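Local atomic coordinates of amidohydrolase family protein (Acinetobacter baumannii, PDB entry 4I6K), a protein that probably hydrolyses 2-pyrone-4,6-dicarboxylic acid as a member of the amidohydrolase family, and binds citric acid in the crystal. Residues A[44-49]-A[123-128]; A[83-88]-A[98-103]. One frame throughout, in Å; residues are numbered along the deposited sequence.

Contact 1: A[44-49]-A[123-128]; sequences TARYAP and RLNLFG. With CIT (citric acid), chain B.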
# COMPACT_ATOMS: atom_id res chain seq x y z
N THR A 44 -20.91 -4.12 4.74
CA THR A 44 -20.31 -3.40 5.85
C THR A 44 -19.27 -2.36 5.41
O THR A 44 -18.47 -1.90 6.23
CB THR A 44 -19.65 -4.39 6.82
OG1 THR A 44 -18.54 -5.03 6.18
CG2 THR A 44 -20.65 -5.45 7.25
N ALA A 45 -19.26 -1.98 4.13
CA ALA A 45 -18.29 -1.01 3.61
C ALA A 45 -18.33 0.29 4.42
O ALA A 45 -19.40 0.79 4.77
CB ALA A 45 -18.55 -0.71 2.15
N ARG A 46 -17.15 0.82 4.75
CA ARG A 46 -17.06 2.11 5.45
C ARG A 46 -17.59 3.22 4.55
O ARG A 46 -18.06 4.24 5.03
CB ARG A 46 -15.60 2.43 5.84
CG ARG A 46 -15.09 1.72 7.09
CD ARG A 46 -13.64 2.13 7.43
NE ARG A 46 -12.62 1.35 6.70
CZ ARG A 46 -11.77 1.86 5.81
NH1 ARG A 46 -11.79 3.16 5.53
NH2 ARG A 46 -10.89 1.08 5.20
N TYR A 47 -17.47 3.00 3.24
CA TYR A 47 -17.93 3.96 2.25
C TYR A 47 -18.07 3.27 0.91
O TYR A 47 -17.56 2.17 0.70
CB TYR A 47 -16.98 5.14 2.13
CG TYR A 47 -15.64 4.80 1.52
CD1 TYR A 47 -15.35 5.11 0.20
CD2 TYR A 47 -14.66 4.17 2.28
CE1 TYR A 47 -14.12 4.80 -0.35
CE2 TYR A 47 -13.43 3.85 1.75
CZ TYR A 47 -13.16 4.17 0.43
OH TYR A 47 -11.93 3.84 -0.09
N ALA A 48 -18.78 3.94 0.00
CA ALA A 48 -19.05 3.38 -1.32
C ALA A 48 -19.00 4.51 -2.33
O ALA A 48 -19.98 5.24 -2.48
CB ALA A 48 -20.41 2.71 -1.35
N PRO A 49 -17.86 4.66 -3.01
CA PRO A 49 -17.66 5.75 -3.96
C PRO A 49 -18.72 5.69 -5.07
O PRO A 49 -19.19 4.60 -5.42
CB PRO A 49 -16.27 5.46 -4.54
CG PRO A 49 -15.66 4.42 -3.64
CD PRO A 49 -16.78 3.66 -3.07
N ARG A 123 -3.22 -7.92 1.24
CA ARG A 123 -3.30 -6.73 2.08
C ARG A 123 -4.17 -6.95 3.31
O ARG A 123 -5.28 -7.48 3.21
CB ARG A 123 -3.86 -5.57 1.26
CG ARG A 123 -3.75 -4.20 1.92
CD ARG A 123 -4.36 -3.15 1.00
NE ARG A 123 -3.99 -1.79 1.38
CZ ARG A 123 -4.83 -0.75 1.34
NH1 ARG A 123 -4.40 0.45 1.71
NH2 ARG A 123 -6.09 -0.93 0.96
N LEU A 124 -3.66 -6.53 4.46
CA LEU A 124 -4.44 -6.47 5.69
C LEU A 124 -4.87 -5.03 5.91
O LEU A 124 -4.11 -4.23 6.45
CB LEU A 124 -3.60 -6.95 6.88
CG LEU A 124 -3.48 -8.45 7.10
CD1 LEU A 124 -2.21 -8.77 7.88
CD2 LEU A 124 -4.71 -8.98 7.83
N ASN A 125 -6.08 -4.70 5.46
CA ASN A 125 -6.60 -3.35 5.62
C ASN A 125 -7.51 -3.35 6.82
O ASN A 125 -8.66 -3.76 6.72
CB ASN A 125 -7.35 -2.91 4.37
CG ASN A 125 -7.71 -1.44 4.40
OD1 ASN A 125 -7.45 -0.74 5.38
ND2 ASN A 125 -8.29 -0.95 3.31
N LEU A 126 -6.99 -2.90 7.95
CA LEU A 126 -7.66 -3.13 9.23
C LEU A 126 -8.36 -1.91 9.79
O LEU A 126 -8.82 -1.94 10.93
CB LEU A 126 -6.68 -3.67 10.26
CG LEU A 126 -6.07 -5.02 9.89
CD1 LEU A 126 -5.09 -5.43 10.96
CD2 LEU A 126 -7.16 -6.06 9.69
N PHE A 127 -8.45 -0.84 9.01
CA PHE A 127 -9.20 0.30 9.48
C PHE A 127 -10.67 -0.06 9.67
O PHE A 127 -11.26 -0.75 8.83
CB PHE A 127 -9.04 1.50 8.55
CG PHE A 127 -7.83 2.31 8.86
CD1 PHE A 127 -7.92 3.38 9.74
CD2 PHE A 127 -6.60 1.98 8.32
CE1 PHE A 127 -6.79 4.13 10.05
CE2 PHE A 127 -5.47 2.73 8.62
CZ PHE A 127 -5.56 3.81 9.49
N GLY A 128 -11.24 0.39 10.80
CA GLY A 128 -12.64 0.13 11.14
C GLY A 128 -12.90 -1.32 11.47
O GLY A 128 -14.05 -1.75 11.57
C1 CIT B . -9.45 1.37 0.48
O1 CIT B . -8.93 0.22 0.48
O2 CIT B . -10.67 1.50 0.69
C2 CIT B . -8.61 2.60 0.26
C3 CIT B . -7.90 2.87 1.58
O7 CIT B . -6.90 1.82 1.73
C4 CIT B . -7.18 4.19 1.48
C5 CIT B . -6.26 3.92 0.33
O3 CIT B . -5.32 3.09 0.44
O4 CIT B . -6.47 4.52 -0.74
C6 CIT B . -8.85 2.89 2.77
O5 CIT B . -9.65 3.83 2.98
O6 CIT B . -8.82 1.93 3.58
O HOH W 1 -10.93 -1.51 6.12
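Arg46 leans out of the 44-49 loop toward Asn125 and Phe127 with CG anti to its own carbonyl carbon (chi1 -80°), and a bend at chi3 (-85°) turns the guanidinium so that its edge meets the citrate while one face lies against Phe127 CB. Asn125, its CG anti to the backbone N, sends ND2 to the same carboxylate. Citrate O6 thus takes two nearly straight bonds, from Arg46 NH2 at 2.8 Å and from Asn125 ND2 at 2.9 Å; Arg46 NH1 adds a weak one to O5. Across the segments, the direct bond from Arg46 NE to Phe127 O is weak and bent (3.3 Å, 126°). A water adds a bridge: it accepts from Arg46 NH2 at 2.7 Å and donates to Phe127 O and, at longer range, to Asn125 O. The site lies at the C-terminal end of strand 119-125 in the (beta/alpha)8 barrel of the amidohydrolases, where the loops gather round the ligand. Arg123 reaches the citrate hydroxyl O7 with NH1 at 2.9 Å and with NH2 at 3.0 Å; its NH1 also forms a salt bridge with Asp179. Asn125 OD1 is held by His156 ND1, which helps fix the amide's rotation. From the other side of the ligand, Tyr47 OH donates to citrate O2 at 2.8 Å.

Contact 2: A[83-88]-A[98-103]; sequences QAMLNA and GIAVVQ
This is a buried helix-on-strand contact inside a beta-alpha-beta unit of the barrel: helix 83-91, which follows strand 69-73, packs against strand 96-100, the strand it leads into. The axes of helix 83-88 and strand 98-100 run nearly antiparallel, 160° between their directions, and are 9.3 Å apart at closest approach. One side chain, Met85, carries the contact from the helix side. It is extended through chi1 and chi2, both near 180°, and then bends at chi3 (62°), which lays the terminal methyl alongside the strand backbone. There Met85 SD passes 4.0 Å from Gly98 CA, and Met85 CE comes to 3.2 Å from Ile99 O, close for a methyl against a carbonyl oxygen. Met85 CE also reaches Ala100, 3.7 Å from CA and 4.2 Å from CB. At Gly98 the strand presents bare backbone to the sulfur. Ile99 meets the methionine through its backbone, since its own side chain points away from the helix, into the barrel, where it touches Arg123, Gln152 and Glu154. Around this point Met85 also rests on Leu72 of strand 69-73 and Ile119 of strand 119-125, so the helix covers strand 96-100 together with its two neighbours in the sheet.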
# COMPACT_ATOMS: atom_id res chain seq x y z
N GLN A 83 -12.00 -9.38 -8.66
CA GLN A 83 -12.18 -9.40 -10.10
C GLN A 83 -11.96 -8.10 -10.86
O GLN A 83 -11.36 -8.12 -11.93
CB GLN A 83 -13.56 -9.93 -10.45
CG GLN A 83 -13.62 -11.42 -10.50
CD GLN A 83 -12.71 -11.99 -11.55
OE1 GLN A 83 -12.71 -11.55 -12.69
NE2 GLN A 83 -11.94 -12.99 -11.18
N ALA A 84 -12.42 -6.98 -10.35
CA ALA A 84 -12.18 -5.71 -11.06
C ALA A 84 -10.68 -5.49 -11.27
O ALA A 84 -10.24 -5.19 -12.38
CB ALA A 84 -12.79 -4.55 -10.31
N MET A 85 -9.91 -5.64 -10.20
CA MET A 85 -8.46 -5.52 -10.26
C MET A 85 -7.81 -6.56 -11.18
O MET A 85 -6.89 -6.24 -11.95
CB MET A 85 -7.86 -5.65 -8.85
CG MET A 85 -6.35 -5.52 -8.84
SD MET A 85 -5.65 -5.64 -7.19
CE MET A 85 -6.14 -7.30 -6.75
N LEU A 86 -8.25 -7.81 -11.08
CA LEU A 86 -7.74 -8.87 -11.95
C LEU A 86 -7.94 -8.57 -13.45
O LEU A 86 -7.03 -8.80 -14.26
CB LEU A 86 -8.37 -10.21 -11.58
CG LEU A 86 -7.82 -10.79 -10.26
CD1 LEU A 86 -8.60 -12.02 -9.85
CD2 LEU A 86 -6.32 -11.11 -10.40
N ASN A 87 -9.11 -8.05 -13.81
CA ASN A 87 -9.39 -7.68 -15.20
C ASN A 87 -8.53 -6.52 -15.70
O ASN A 87 -8.08 -6.52 -16.85
CB ASN A 87 -10.88 -7.36 -15.39
CG ASN A 87 -11.75 -8.60 -15.27
OD1 ASN A 87 -11.62 -9.54 -16.05
ND2 ASN A 87 -12.65 -8.61 -14.29
N ALA A 88 -8.28 -5.56 -14.81
CA ALA A 88 -7.48 -4.40 -15.16
C ALA A 88 -6.04 -4.80 -15.45
O ALA A 88 -5.43 -4.30 -16.39
CB ALA A 88 -7.52 -3.37 -14.03
N GLY A 98 -0.71 -6.54 -8.97
CA GLY A 98 -1.76 -6.33 -7.99
C GLY A 98 -1.53 -6.89 -6.59
O GLY A 98 -0.71 -7.79 -6.39
N ILE A 99 -2.25 -6.33 -5.63
CA ILE A 99 -2.28 -6.84 -4.26
C ILE A 99 -3.72 -7.21 -3.99
O ILE A 99 -4.60 -6.36 -4.06
CB ILE A 99 -1.84 -5.76 -3.23
CG1 ILE A 99 -0.40 -5.32 -3.49
CG2 ILE A 99 -2.02 -6.26 -1.78
CD1 ILE A 99 0.60 -6.41 -3.32
N ALA A 100 -3.97 -8.47 -3.69
CA ALA A 100 -5.33 -8.96 -3.51
C ALA A 100 -5.72 -8.93 -2.05
O ALA A 100 -4.88 -8.69 -1.16
CB ALA A 100 -5.48 -10.40 -4.07
N VAL A 101 -7.01 -9.17 -1.81
CA VAL A 101 -7.53 -9.40 -0.47
C VAL A 101 -8.26 -10.72 -0.53
O VAL A 101 -9.07 -10.95 -1.43
CB VAL A 101 -8.46 -8.26 -0.03
CG1 VAL A 101 -9.08 -8.54 1.35
CG2 VAL A 101 -7.67 -6.94 -0.01
N VAL A 102 -7.95 -11.61 0.41
CA VAL A 102 -8.48 -12.97 0.41
C VAL A 102 -8.74 -13.42 1.83
O VAL A 102 -8.13 -12.91 2.75
CB VAL A 102 -7.47 -13.96 -0.19
CG1 VAL A 102 -7.16 -13.61 -1.63
CG2 VAL A 102 -6.20 -13.94 0.64
N GLN A 103 -9.67 -14.35 2.00
CA GLN A 103 -9.88 -15.04 3.28
C GLN A 103 -8.59 -15.74 3.67
O GLN A 103 -7.95 -16.34 2.82
CB GLN A 103 -10.97 -16.10 3.11
CG GLN A 103 -12.32 -15.56 2.68
CD GLN A 103 -12.98 -14.75 3.78
OE1 GLN A 103 -12.32 -14.34 4.73
NE2 GLN A 103 -14.28 -14.52 3.65

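Strand 28-32 opens the chain's barrel, and the loop after it supplies residues 44-49. From there the chain runs through helix 55-64, strand 69-73 and helix 83-91 before doubling back along strand 96-100, where contact 2 closes a short loop, ten residues apart at the nearer ends. Helix 108-115 then leads to strand 119-125, whose end closes the much longer loop of contact 1, so contact 2 is nested within it. Contact 2 joins helix to sheet on the barrel's outside; contact 1 brings loop 44-49 to the C-terminal end of strand 119-125 and the turn after it, at the citrate. They meet through neighbouring strands: Arg123 N probably bonds to Ala100 O at 3.0 Å, and Arg123 CB packs against Ile99 CG2.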